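Local atomic coordinates of nucleotidyltransferase-like protein (PDB entry 3C18), a protein that is of unknown function but joins a nucleotidyltransferase-like domain to a YgxA-like substrate-binding region and a helix-turn-helix domain, and may transfer nucleotidyl groups. Residues A[89-94]-A[106-111]; A[20-25]-A[40-45]; A[34-39]-A[66-71]; A[80-85]-A[169-174]; A[12-17]-A[96-101]. One frame throughout, in Å; residues are numbered along the deposited sequence.

In the fold
Contacts 1, 2, 3 and 5 build the nucleotidyltransferase-like domain. Contact 2 pairs two inner strands of its mixed sheet. Contact 5 extends that sheet at strand 95-99, where Ile97 N lies 2.7 Å from Ile22 O. Contact 3 adds strand 63-71 on the other side, with Leu42 N 2.8 Å from Ser66 O. The helices of contact 1 cover one sheet face, and Trp90 CZ2 comes to 3.4 Å from Leu41 CD1. Contact 4 adjoins contact 1 in sequence without otherwise touching it, and reaches the YgxA-like region. Their centres are about 14 Å apart. A glycerol, probably from the crystallisation liquor, lies about 3 Å from the Phe38 side chain in contact 3.

Contact 1. Residues A[89-94]-A[106-111]; sequences HWVSEG and DLKKQL
The C-terminal end of helix 85-93 receives the amine of Lys108, a residue of helix 103-110. Lys108 NZ donates to Val91 O at 2.6 Å, tilted 24° from the carbonyl plane. It also donates to Gly94 O at 2.8 Å, this time in the carbonyl plane. A third, weak bond of 3.0 Å runs from Lys108 NZ to Ser92 O. The lysine chain bends at each torsion past CB and so curls along the helix end, with its CG 3.3 Å from Val91 O. Two carbonyls thus hold the ammonium group and a third adds a weak bond, and the negative end of the helix would probably favour its charge. Beside this polar cluster is an apolar one. Val91 places CG1 anti to the backbone N (chi1 171°), where it meets Leu111 CD1 at 3.5 Å and Leu107 CG at 3.7 Å. Both leucines cross the valine at about a right angle. The short helix segments run at 108° to each other, 9.2 Å apart at the axes. In the domain, Val91 packs down on Leu43 of strand 40-46, while Leu107 also touches Leu75 and Leu79 of helix 72-81.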
# COMPACT_ATOMS: atom_id res chain seq x y z
N HIS A 89 -10.23 3.77 16.55
CA HIS A 89 -11.57 3.58 17.11
C HIS A 89 -11.52 2.69 18.33
O HIS A 89 -12.16 2.95 19.34
CB HIS A 89 -12.51 2.93 16.08
CG HIS A 89 -13.94 2.87 16.51
ND1 HIS A 89 -14.97 3.40 15.76
CD2 HIS A 89 -14.52 2.39 17.64
CE1 HIS A 89 -16.12 3.23 16.39
NE2 HIS A 89 -15.87 2.62 17.54
N TRP A 90 -10.72 1.63 18.22
CA TRP A 90 -10.61 0.68 19.30
C TRP A 90 -10.07 1.36 20.55
O TRP A 90 -10.57 1.15 21.66
CB TRP A 90 -9.68 -0.49 18.96
CG TRP A 90 -10.20 -1.42 17.95
CD1 TRP A 90 -11.51 -1.59 17.60
CD2 TRP A 90 -9.45 -2.37 17.18
NE1 TRP A 90 -11.62 -2.55 16.65
CE2 TRP A 90 -10.37 -3.04 16.36
CE3 TRP A 90 -8.10 -2.70 17.10
CZ2 TRP A 90 -9.98 -4.05 15.46
CZ3 TRP A 90 -7.71 -3.68 16.19
CH2 TRP A 90 -8.65 -4.35 15.40
N VAL A 91 -9.00 2.11 20.38
CA VAL A 91 -8.31 2.69 21.53
C VAL A 91 -9.18 3.78 22.10
O VAL A 91 -9.23 3.95 23.30
CB VAL A 91 -6.95 3.30 21.18
CG1 VAL A 91 -6.40 4.07 22.38
CG2 VAL A 91 -5.95 2.19 20.70
N SER A 92 -9.91 4.48 21.25
CA SER A 92 -10.64 5.64 21.73
C SER A 92 -12.00 5.30 22.34
O SER A 92 -12.35 5.84 23.39
CB SER A 92 -10.79 6.69 20.62
OG SER A 92 -11.97 6.46 19.87
N GLU A 93 -12.73 4.40 21.71
CA GLU A 93 -14.06 4.04 22.21
C GLU A 93 -13.99 2.81 23.11
O GLU A 93 -14.92 2.50 23.83
CB GLU A 93 -15.02 3.77 21.06
CG GLU A 93 -15.17 4.95 20.09
CD GLU A 93 -15.59 6.23 20.79
OE1 GLU A 93 -16.65 6.25 21.43
OE2 GLU A 93 -14.86 7.24 20.68
N GLY A 94 -12.86 2.12 23.06
CA GLY A 94 -12.71 0.85 23.77
C GLY A 94 -12.67 1.00 25.26
O GLY A 94 -12.25 2.03 25.77
N ASP A 106 -3.23 7.31 28.99
CA ASP A 106 -2.47 8.38 28.37
C ASP A 106 -2.71 8.38 26.87
O ASP A 106 -2.75 9.42 26.24
CB ASP A 106 -0.96 8.18 28.56
CG ASP A 106 -0.51 8.44 29.98
OD1 ASP A 106 -1.36 8.85 30.82
OD2 ASP A 106 0.70 8.23 30.24
N LEU A 107 -2.83 7.18 26.31
CA LEU A 107 -2.97 7.00 24.85
C LEU A 107 -4.28 7.64 24.38
O LEU A 107 -4.35 8.32 23.35
CB LEU A 107 -2.87 5.51 24.46
CG LEU A 107 -2.88 5.19 22.96
CD1 LEU A 107 -2.10 6.22 22.23
CD2 LEU A 107 -2.31 3.82 22.66
N LYS A 108 -5.32 7.42 25.17
CA LYS A 108 -6.67 7.95 24.88
C LYS A 108 -6.65 9.49 24.79
O LYS A 108 -7.34 10.11 23.96
CB LYS A 108 -7.69 7.50 25.95
CG LYS A 108 -8.53 6.28 25.54
CD LYS A 108 -8.82 5.39 26.73
CE LYS A 108 -10.21 4.80 26.71
NZ LYS A 108 -10.72 4.29 25.43
N LYS A 109 -5.84 10.07 25.68
CA LYS A 109 -5.66 11.53 25.76
C LYS A 109 -4.88 12.04 24.57
O LYS A 109 -5.26 13.00 23.91
CB LYS A 109 -4.94 11.94 27.06
CG LYS A 109 -5.84 11.88 28.28
CD LYS A 109 -5.04 11.83 29.59
CE LYS A 109 -5.97 11.54 30.79
NZ LYS A 109 -5.23 11.32 32.07
N GLN A 110 -3.80 11.33 24.27
CA GLN A 110 -2.89 11.72 23.18
C GLN A 110 -3.66 11.73 21.88
O GLN A 110 -3.38 12.52 20.98
CB GLN A 110 -1.73 10.74 23.03
CG GLN A 110 -0.77 10.61 24.23
CD GLN A 110 0.11 9.34 24.12
OE1 GLN A 110 0.42 8.67 25.13
NE2 GLN A 110 0.50 8.99 22.88
N LEU A 111 -4.64 10.85 21.79
CA LEU A 111 -5.41 10.66 20.54
C LEU A 111 -6.27 11.88 20.24
O LEU A 111 -6.80 12.02 19.14
CB LEU A 111 -6.31 9.42 20.59
CG LEU A 111 -5.62 8.10 20.25
CD1 LEU A 111 -6.61 6.95 20.34
CD2 LEU A 111 -5.01 8.17 18.87

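Contact 2. Residues A[20-25]-A[40-45]; sequences QGIIAV and VLLLVI
Leu42 leans over strand 20-25 to reach Ala24 and Ile22. Its CB is 4.1 Å from Ile23 O. A chi1 of -73° sets CG beside the backbone N, and the chain then divides. CD2 turns to the partner strand, where it lies 3.8 Å from both Ala24 CB and Ile23 O and 4.3 Å from Ile22 CG2. CD1 points away from that strand, and the side chain also packs on Val65 of strand 63-71. Val44 shares this face and meets Ile22. The two strands are antiparallel, at 166°, and belong to the mixed sheet at the core of the nucleotidyltransferase-like domain. Gly21 with Ile45, Ile23 with Leu43 and Val25 with Leu41 are hydrogen-bonded pairs; Leu43 N to Ile23 O is 2.8 Å. Ile22 with Val44 and Ala24 with Leu42 are the non-hydrogen-bonded pairs. At the far end Gln20 and Gly21 both face Ile45 in a classic beta bulge. Ile45 O accepts from Gln20 N at 2.7 Å and, weakly, from Gly21 N at 3.3 Å. Ile45 in turn lays CD1 3.7 Å from Gly21 O, over the glycine. On the face that carries Ile23 and Ile45, Val25, Leu41 and Leu43 touch Trp90 of helix 85-93. Ile23 and Ile45 pack on Leu104 of helix 103-110.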
# COMPACT_ATOMS: atom_id res chain seq x y z
N GLN A 20 1.12 -4.08 28.00
CA GLN A 20 0.97 -2.66 28.40
C GLN A 20 -0.49 -2.28 28.54
O GLN A 20 -0.86 -1.36 29.27
CB GLN A 20 1.64 -1.72 27.38
CG GLN A 20 3.08 -2.08 27.10
CD GLN A 20 3.91 -2.02 28.35
OE1 GLN A 20 3.96 -1.01 29.01
NE2 GLN A 20 4.58 -3.12 28.68
N GLY A 21 -1.35 -2.99 27.84
CA GLY A 21 -2.77 -2.67 27.88
C GLY A 21 -3.66 -3.67 27.20
O GLY A 21 -3.24 -4.44 26.34
N ILE A 22 -4.89 -3.70 27.68
CA ILE A 22 -5.93 -4.53 27.12
C ILE A 22 -7.21 -3.75 27.05
O ILE A 22 -7.67 -3.18 28.03
CB ILE A 22 -6.15 -5.84 27.91
CG1 ILE A 22 -4.83 -6.59 28.11
CG2 ILE A 22 -7.17 -6.72 27.22
CD1 ILE A 22 -5.00 -7.77 29.02
N ILE A 23 -7.74 -3.69 25.84
CA ILE A 23 -8.94 -2.96 25.51
C ILE A 23 -10.00 -3.91 25.02
O ILE A 23 -9.70 -4.84 24.28
CB ILE A 23 -8.64 -1.92 24.38
CG1 ILE A 23 -8.14 -0.61 24.98
CG2 ILE A 23 -9.86 -1.67 23.53
CD1 ILE A 23 -9.24 0.33 25.43
N ALA A 24 -11.24 -3.67 25.42
CA ALA A 24 -12.37 -4.45 24.95
C ALA A 24 -13.38 -3.57 24.18
O ALA A 24 -13.73 -2.48 24.59
CB ALA A 24 -13.02 -5.19 26.11
N VAL A 25 -13.81 -4.09 23.04
CA VAL A 25 -14.76 -3.45 22.17
C VAL A 25 -15.89 -4.41 21.83
O VAL A 25 -15.67 -5.49 21.31
CB VAL A 25 -14.10 -3.07 20.83
CG1 VAL A 25 -15.03 -2.20 19.97
CG2 VAL A 25 -12.77 -2.38 21.09
N VAL A 40 -17.04 -9.72 20.74
CA VAL A 40 -16.12 -8.85 21.48
C VAL A 40 -14.76 -8.94 20.85
O VAL A 40 -14.30 -10.02 20.51
CB VAL A 40 -16.02 -9.23 22.98
CG1 VAL A 40 -14.93 -8.42 23.66
CG2 VAL A 40 -17.36 -8.99 23.67
N LEU A 41 -14.13 -7.79 20.69
CA LEU A 41 -12.76 -7.74 20.19
C LEU A 41 -11.88 -7.26 21.34
O LEU A 41 -12.16 -6.28 22.00
CB LEU A 41 -12.62 -6.83 18.97
CG LEU A 41 -11.25 -6.91 18.26
CD1 LEU A 41 -11.38 -6.89 16.78
CD2 LEU A 41 -10.29 -5.84 18.71
N LEU A 42 -10.84 -8.02 21.60
CA LEU A 42 -9.88 -7.66 22.60
C LEU A 42 -8.61 -7.23 21.90
O LEU A 42 -8.12 -7.91 21.03
CB LEU A 42 -9.56 -8.85 23.50
CG LEU A 42 -10.58 -9.32 24.52
CD1 LEU A 42 -10.13 -10.65 25.13
CD2 LEU A 42 -10.80 -8.26 25.59
N LEU A 43 -8.09 -6.10 22.33
CA LEU A 43 -6.84 -5.57 21.81
C LEU A 43 -5.82 -5.56 22.90
O LEU A 43 -5.95 -4.86 23.90
CB LEU A 43 -7.03 -4.15 21.25
CG LEU A 43 -5.74 -3.42 20.86
CD1 LEU A 43 -5.12 -4.04 19.58
CD2 LEU A 43 -6.01 -1.92 20.68
N VAL A 44 -4.81 -6.38 22.70
CA VAL A 44 -3.73 -6.55 23.67
C VAL A 44 -2.49 -5.88 23.12
O VAL A 44 -2.01 -6.24 22.07
CB VAL A 44 -3.43 -8.08 23.92
CG1 VAL A 44 -2.35 -8.26 24.95
CG2 VAL A 44 -4.72 -8.83 24.36
N ILE A 45 -2.00 -4.86 23.83
CA ILE A 45 -0.76 -4.18 23.45
C ILE A 45 0.38 -4.69 24.32
O ILE A 45 0.30 -4.71 25.55
CB ILE A 45 -0.83 -2.67 23.50
CG1 ILE A 45 -2.00 -2.17 22.63
CG2 ILE A 45 0.48 -2.07 22.89
CD1 ILE A 45 -3.34 -2.17 23.36

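Contact 3. Residues A[34-39]-A[66-71]; sequences LTDQFD and SLHLVH
A type I' turn from Thr35 to Phe38, closed by Phe38 N to Thr35 O at 3.0 Å, presents Asp36 and Phe38 to strand 63-71. Asp36 OD2 accepts two bonds. Ser66 OG donates to Asp36 OD2 at 2.9 Å, on the anti side. His68 NE2 donates to Asp36 OD2 at 2.9 Å on the syn side, nearly straight at 174°. Both donors come from the same face of the carboxylate, out of its plane. OD2 lies in the imidazole plane, at the ring edge, and the carboxylate is turned 50° against the ring. The turn belongs to the connection between the first two strands of the nucleotidyltransferase-like sheet. Arg86 fixes it further through a salt bridge to Asp36 OD1. Trp53 NE1 is hydrogen-bonded to His68 ND1, so both ring nitrogens are held. Phe38 turns a ring edge to the strand, with CD2 3.5 Å from Ser66 N. A glycerol, probably from the crystallisation liquor, is hydrogen-bonded to Asp36 O, and Tyr286 of the second subunit packs on Phe38.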
# COMPACT_ATOMS: atom_id res chain seq x y z
N LEU A 34 -16.16 -4.07 12.78
CA LEU A 34 -15.34 -3.45 13.83
C LEU A 34 -14.75 -4.49 14.78
O LEU A 34 -13.66 -4.30 15.37
CB LEU A 34 -16.18 -2.47 14.67
CG LEU A 34 -15.39 -1.69 15.73
CD1 LEU A 34 -14.49 -0.63 15.04
CD2 LEU A 34 -16.28 -1.03 16.79
N THR A 35 -15.47 -5.59 14.91
CA THR A 35 -15.11 -6.64 15.87
C THR A 35 -14.93 -7.98 15.17
O THR A 35 -15.12 -9.03 15.78
CB THR A 35 -16.14 -6.75 17.02
OG1 THR A 35 -17.44 -6.97 16.48
CG2 THR A 35 -16.18 -5.49 17.83
N ASP A 36 -14.55 -7.90 13.90
CA ASP A 36 -14.25 -9.07 13.10
C ASP A 36 -15.41 -10.03 12.96
O ASP A 36 -15.21 -11.23 12.80
CB ASP A 36 -13.08 -9.85 13.73
CG ASP A 36 -11.72 -9.25 13.38
OD1 ASP A 36 -11.69 -8.29 12.63
OD2 ASP A 36 -10.69 -9.80 13.84
N GLN A 37 -16.62 -9.50 13.04
CA GLN A 37 -17.87 -10.32 12.89
C GLN A 37 -18.05 -11.25 14.07
O GLN A 37 -18.77 -12.27 14.01
CB GLN A 37 -17.89 -11.11 11.58
CG GLN A 37 -18.18 -10.23 10.35
CD GLN A 37 -16.92 -9.58 9.79
OE1 GLN A 37 -15.84 -10.16 9.83
NE2 GLN A 37 -17.06 -8.36 9.27
N PHE A 38 -17.35 -10.88 15.14
CA PHE A 38 -17.45 -11.53 16.45
C PHE A 38 -18.17 -10.61 17.42
O PHE A 38 -18.58 -9.51 17.05
CB PHE A 38 -16.07 -11.93 16.99
CG PHE A 38 -15.58 -13.24 16.45
CD1 PHE A 38 -16.22 -13.86 15.40
CD2 PHE A 38 -14.49 -13.86 16.99
CE1 PHE A 38 -15.79 -15.06 14.92
CE2 PHE A 38 -14.05 -15.05 16.50
CZ PHE A 38 -14.70 -15.66 15.45
N ASP A 39 -18.26 -11.05 18.68
CA ASP A 39 -19.08 -10.39 19.71
C ASP A 39 -18.29 -9.37 20.50
O ASP A 39 -18.82 -8.35 20.94
CB ASP A 39 -19.65 -11.42 20.71
CG ASP A 39 -20.54 -12.45 20.05
OD1 ASP A 39 -21.39 -12.05 19.24
OD2 ASP A 39 -20.41 -13.66 20.33
N SER A 66 -12.56 -12.17 19.31
CA SER A 66 -11.35 -11.97 18.50
C SER A 66 -10.29 -11.24 19.34
O SER A 66 -10.55 -10.22 19.95
CB SER A 66 -11.64 -11.15 17.24
OG SER A 66 -10.50 -11.15 16.41
N LEU A 67 -9.10 -11.80 19.36
CA LEU A 67 -8.00 -11.16 20.04
C LEU A 67 -6.91 -10.69 19.08
O LEU A 67 -6.27 -11.49 18.37
CB LEU A 67 -7.45 -12.11 21.10
CG LEU A 67 -6.50 -11.51 22.13
CD1 LEU A 67 -6.62 -12.23 23.44
CD2 LEU A 67 -5.08 -11.57 21.59
N HIS A 68 -6.72 -9.38 19.07
CA HIS A 68 -5.63 -8.72 18.35
C HIS A 68 -4.46 -8.44 19.29
O HIS A 68 -4.60 -7.72 20.25
CB HIS A 68 -6.11 -7.46 17.64
CG HIS A 68 -6.93 -7.75 16.41
ND1 HIS A 68 -6.55 -7.35 15.14
CD2 HIS A 68 -8.09 -8.44 16.25
CE1 HIS A 68 -7.45 -7.75 14.26
NE2 HIS A 68 -8.39 -8.42 14.90
N LEU A 69 -3.34 -9.07 18.98
CA LEU A 69 -2.09 -8.94 19.73
C LEU A 69 -1.17 -8.10 18.86
O LEU A 69 -0.83 -8.51 17.75
CB LEU A 69 -1.46 -10.32 19.98
CG LEU A 69 -0.26 -10.35 20.95
CD1 LEU A 69 -0.64 -9.83 22.32
CD2 LEU A 69 0.30 -11.75 21.06
N VAL A 70 -0.84 -6.90 19.35
CA VAL A 70 -0.03 -5.94 18.60
C VAL A 70 1.11 -5.39 19.43
O VAL A 70 0.94 -5.09 20.58
CB VAL A 70 -0.88 -4.76 18.16
CG1 VAL A 70 -0.07 -3.80 17.30
CG2 VAL A 70 -2.10 -5.27 17.39
N HIS A 71 2.27 -5.26 18.81
CA HIS A 71 3.43 -4.67 19.51
C HIS A 71 3.22 -3.17 19.64
O HIS A 71 2.72 -2.53 18.72
CB HIS A 71 4.73 -4.95 18.76
CG HIS A 71 5.95 -4.69 19.58
ND1 HIS A 71 6.38 -3.41 19.87
CD2 HIS A 71 6.81 -5.52 20.20
CE1 HIS A 71 7.46 -3.47 20.62
NE2 HIS A 71 7.76 -4.75 20.82

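Contact 4. Residues A[80-85]-A[169-174]; sequences ILNANR and GAHPEV
Asn82 and Arg85 meet His171 and Pro172 in the closer half of this contact. Asn82 OD1 is 3.7 Å from His171 ND1, and Asn82 ND2 is 3.5 Å from Pro172 O. These polar atoms approach without a hydrogen bond between the segments. The amide and imidazole planes are 47° apart. Arg85 bends at chi2 and chi3, which brings its guanidinium back to the asparagine. Arg85 NH1 donates to Asn82 OD1 at 2.7 Å, on a lone pair, within its own segment, though bent at the hydrogen (138°). Arg85 NH1 also lies 3.9 Å from His171 CB, with the guanidinium and ring planes 30° apart. Pro172 O sits over one guanidinium face, off toward the rim. Asn82 has positive phi and is the C-prime residue of the Schellman motif that ends helix 72-81. The contact joins this turn of the nucleotidyltransferase-like region to the loop before helix 176-183 in the YgxA-like region. Phe114 stacks on the His171 ring, and Gln179 is bonded to His171 O and Glu173 N. Toward Glu173 and Val174 the packing is looser. Arg85 NH2 comes no nearer to Glu173 than 4.2 Å, at CG. The opposite charges do not touch, with Arg85 NH2 4.7 Å from Glu173 OE2. A water at the guanidinium edge accepts weakly from Arg85 NE at 3.4 Å and from Val174 N. Val174 is exposed, though it packs on Leu140 of the second subunit.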
# COMPACT_ATOMS: atom_id res chain seq x y z
N ILE A 80 0.75 7.07 14.22
CA ILE A 80 1.57 8.20 13.76
C ILE A 80 1.26 8.52 12.31
O ILE A 80 1.23 9.67 11.90
CB ILE A 80 3.08 7.91 13.90
CG1 ILE A 80 3.50 8.10 15.36
CG2 ILE A 80 3.91 8.83 13.01
CD1 ILE A 80 4.98 7.78 15.62
N LEU A 81 1.00 7.46 11.56
CA LEU A 81 0.80 7.54 10.12
C LEU A 81 -0.68 7.57 9.76
O LEU A 81 -1.02 7.78 8.61
CB LEU A 81 1.46 6.38 9.39
CG LEU A 81 2.97 6.21 9.56
CD1 LEU A 81 3.53 5.00 8.84
CD2 LEU A 81 3.57 7.49 9.02
N ASN A 82 -1.53 7.38 10.75
CA ASN A 82 -2.97 7.30 10.52
C ASN A 82 -3.29 6.19 9.53
O ASN A 82 -4.11 6.35 8.63
CB ASN A 82 -3.47 8.61 9.94
CG ASN A 82 -4.97 8.75 10.00
OD1 ASN A 82 -5.56 8.41 11.02
ND2 ASN A 82 -5.60 9.30 8.92
N ALA A 83 -2.63 5.05 9.74
CA ALA A 83 -2.66 3.92 8.82
C ALA A 83 -3.68 2.85 9.18
O ALA A 83 -3.82 1.86 8.48
CB ALA A 83 -1.26 3.29 8.73
N ASN A 84 -4.42 3.06 10.27
CA ASN A 84 -5.38 2.03 10.75
C ASN A 84 -6.52 2.63 11.53
O ASN A 84 -6.45 2.78 12.73
CB ASN A 84 -4.65 1.00 11.63
CG ASN A 84 -5.49 -0.24 11.92
OD1 ASN A 84 -6.71 -0.19 11.90
ND2 ASN A 84 -4.84 -1.34 12.22
N ARG A 85 -7.57 2.98 10.80
CA ARG A 85 -8.70 3.70 11.35
C ARG A 85 -9.42 2.91 12.42
O ARG A 85 -9.91 3.47 13.41
CB ARG A 85 -9.67 4.15 10.24
CG ARG A 85 -9.06 5.28 9.33
CD ARG A 85 -8.43 6.46 10.17
NE ARG A 85 -9.47 7.26 10.82
CZ ARG A 85 -9.25 8.22 11.70
NH1 ARG A 85 -8.02 8.53 12.06
NH2 ARG A 85 -10.27 8.88 12.25
N GLY A 169 -6.00 20.57 9.30
CA GLY A 169 -5.66 20.06 10.62
C GLY A 169 -6.44 18.87 11.12
O GLY A 169 -6.38 18.53 12.29
N ALA A 170 -7.16 18.22 10.21
CA ALA A 170 -7.94 17.03 10.56
C ALA A 170 -7.41 15.75 9.97
O ALA A 170 -6.74 15.73 8.94
CB ALA A 170 -9.40 17.24 10.16
N HIS A 171 -7.71 14.66 10.64
CA HIS A 171 -7.38 13.35 10.13
C HIS A 171 -8.36 13.00 9.03
O HIS A 171 -9.57 13.12 9.20
CB HIS A 171 -7.49 12.28 11.19
CG HIS A 171 -6.50 12.41 12.29
ND1 HIS A 171 -5.24 11.87 12.20
CD2 HIS A 171 -6.59 12.99 13.51
CE1 HIS A 171 -4.59 12.09 13.33
NE2 HIS A 171 -5.40 12.76 14.15
N PRO A 172 -7.85 12.56 7.88
CA PRO A 172 -8.78 12.13 6.86
C PRO A 172 -9.50 10.87 7.29
O PRO A 172 -8.91 9.97 7.93
CB PRO A 172 -7.86 11.85 5.68
CG PRO A 172 -6.74 12.77 5.88
CD PRO A 172 -6.50 12.76 7.34
N GLU A 173 -10.77 10.81 6.91
CA GLU A 173 -11.63 9.66 7.20
C GLU A 173 -12.04 8.92 5.94
O GLU A 173 -11.61 9.26 4.84
CB GLU A 173 -12.90 10.12 7.91
CG GLU A 173 -12.67 10.69 9.30
CD GLU A 173 -13.89 11.44 9.84
OE1 GLU A 173 -14.56 12.14 9.03
OE2 GLU A 173 -14.15 11.33 11.06
N VAL A 174 -12.91 7.94 6.12
CA VAL A 174 -13.41 7.14 4.99
C VAL A 174 -14.28 8.00 4.09
O VAL A 174 -14.35 7.79 2.88
CB VAL A 174 -14.19 5.86 5.45
CG1 VAL A 174 -14.70 5.08 4.24
CG2 VAL A 174 -13.28 4.97 6.29
O HOH W 1 -12.31 6.47 9.04

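Contact 5. Residues A[12-17]-A[96-101]; sequences EYAAYP and IIFERN
Phe98 lays one face of its ring under the methyl group of Ala14. Ala14 CB stands 3.7 Å from the centroid of the Phe98 ring and only 8° off the normal, a CH-pi contact over the ring centre. A chi1 of 169° swings the ring out from the strand to helix 2-15. Its far end passes the helix carbonyl, with Phe98 CZ 3.4 Å from Ala14 O. The contact ties the last turn of this N-terminal helix to strand 95-99, an outermost strand of the mixed sheet within the chain. Ile97 and Phe98 both face Ile22 there, in a classic beta bulge. Arg100 comes two residues later on the same side. Its chain is extended from CG to NE and carries the guanidinium to the carbonyls at the helix end. Arg100 NH1 meets Tyr16 O at 2.8 Å and Arg100 NH2 meets Ala14 O at 3.0 Å. Both bonds are weak; the N-H...O angle to Tyr16 O is only 129°. The stronger partner of Arg100 NH1 is Thr19 O, just past the segment, to which it is hydrogen-bonded. Two groups sandwich the guanidinium. Phe98 CZ lies over one face, so the phenyl ring meets it edge-on. Pro17 O lies over the opposite face, 3.4 Å from Arg100 NH1 but at a poor angle for a hydrogen bond.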
# COMPACT_ATOMS: atom_id res chain seq x y z
N GLU A 12 -4.31 -14.28 31.36
CA GLU A 12 -2.94 -14.79 31.22
C GLU A 12 -2.06 -13.69 30.56
O GLU A 12 -0.85 -13.62 30.78
CB GLU A 12 -2.94 -16.09 30.39
N TYR A 13 -2.72 -12.80 29.81
CA TYR A 13 -2.07 -11.69 29.10
C TYR A 13 -1.70 -10.60 30.06
O TYR A 13 -0.58 -10.05 30.02
CB TYR A 13 -2.92 -11.16 27.95
CG TYR A 13 -3.01 -12.13 26.78
CD1 TYR A 13 -2.06 -12.14 25.78
CD2 TYR A 13 -4.04 -13.08 26.70
CE1 TYR A 13 -2.14 -13.06 24.71
CE2 TYR A 13 -4.13 -13.98 25.65
CZ TYR A 13 -3.17 -13.97 24.65
OH TYR A 13 -3.23 -14.91 23.62
N ALA A 14 -2.63 -10.28 30.95
CA ALA A 14 -2.39 -9.27 31.96
C ALA A 14 -1.24 -9.70 32.84
O ALA A 14 -0.52 -8.88 33.38
CB ALA A 14 -3.65 -9.02 32.80
N ALA A 15 -1.05 -11.01 32.95
CA ALA A 15 -0.01 -11.58 33.84
C ALA A 15 1.38 -11.44 33.22
O ALA A 15 2.38 -11.31 33.92
CB ALA A 15 -0.30 -13.05 34.15
N TYR A 16 1.44 -11.52 31.90
CA TYR A 16 2.72 -11.40 31.18
C TYR A 16 3.17 -9.96 31.35
O TYR A 16 2.44 -9.01 31.01
CB TYR A 16 2.58 -11.75 29.72
CG TYR A 16 3.87 -11.72 28.93
CD1 TYR A 16 4.93 -12.54 29.24
CD2 TYR A 16 4.00 -10.90 27.84
CE1 TYR A 16 6.09 -12.53 28.47
CE2 TYR A 16 5.14 -10.88 27.08
CZ TYR A 16 6.18 -11.69 27.39
OH TYR A 16 7.32 -11.64 26.62
N PRO A 17 4.36 -9.78 31.91
CA PRO A 17 4.85 -8.46 32.28
C PRO A 17 4.97 -7.46 31.16
O PRO A 17 5.00 -6.28 31.45
CB PRO A 17 6.24 -8.76 32.85
CG PRO A 17 6.14 -10.13 33.35
CD PRO A 17 5.26 -10.85 32.39
N ILE A 96 -11.06 0.01 28.79
CA ILE A 96 -9.76 -0.42 29.34
C ILE A 96 -9.96 -1.51 30.37
O ILE A 96 -10.55 -1.30 31.42
CB ILE A 96 -8.99 0.74 30.01
CG1 ILE A 96 -8.60 1.78 28.97
CG2 ILE A 96 -7.76 0.24 30.74
CD1 ILE A 96 -8.19 3.06 29.59
N ILE A 97 -9.47 -2.70 30.04
CA ILE A 97 -9.61 -3.89 30.88
C ILE A 97 -8.42 -3.98 31.80
O ILE A 97 -8.53 -4.43 32.94
CB ILE A 97 -9.68 -5.20 30.03
CG1 ILE A 97 -11.00 -5.27 29.27
CG2 ILE A 97 -9.55 -6.42 30.88
CD1 ILE A 97 -12.20 -5.14 30.13
N PHE A 98 -7.29 -3.52 31.30
CA PHE A 98 -6.04 -3.64 32.04
C PHE A 98 -4.98 -2.79 31.42
O PHE A 98 -4.93 -2.64 30.21
CB PHE A 98 -5.57 -5.11 32.01
CG PHE A 98 -4.16 -5.30 32.50
CD1 PHE A 98 -3.90 -5.45 33.85
CD2 PHE A 98 -3.10 -5.30 31.61
CE1 PHE A 98 -2.60 -5.61 34.29
CE2 PHE A 98 -1.81 -5.45 32.05
CZ PHE A 98 -1.55 -5.60 33.38
N GLU A 99 -4.12 -2.23 32.27
CA GLU A 99 -2.98 -1.49 31.76
C GLU A 99 -1.87 -1.34 32.77
O GLU A 99 -2.07 -1.44 33.96
CB GLU A 99 -3.39 -0.11 31.25
CG GLU A 99 -4.03 0.77 32.30
CD GLU A 99 -4.21 2.21 31.85
OE1 GLU A 99 -3.38 2.71 31.06
OE2 GLU A 99 -5.17 2.85 32.30
N ARG A 100 -0.68 -1.16 32.23
CA ARG A 100 0.49 -0.86 33.02
C ARG A 100 0.99 0.51 32.64
O ARG A 100 0.99 0.88 31.47
CB ARG A 100 1.61 -1.87 32.78
CG ARG A 100 1.40 -3.22 33.43
CD ARG A 100 2.63 -4.10 33.23
NE ARG A 100 2.53 -5.34 33.98
CZ ARG A 100 2.09 -6.48 33.47
NH1 ARG A 100 1.71 -6.54 32.21
NH2 ARG A 100 2.03 -7.57 34.22
N ASN A 101 1.41 1.26 33.65
CA ASN A 101 2.07 2.55 33.43
C ASN A 101 1.15 3.55 32.74
O ASN A 101 1.59 4.41 31.98
CB ASN A 101 3.34 2.35 32.61
CG ASN A 101 4.35 1.45 33.31
OD1 ASN A 101 4.51 1.51 34.53
ND2 ASN A 101 5.05 0.61 32.53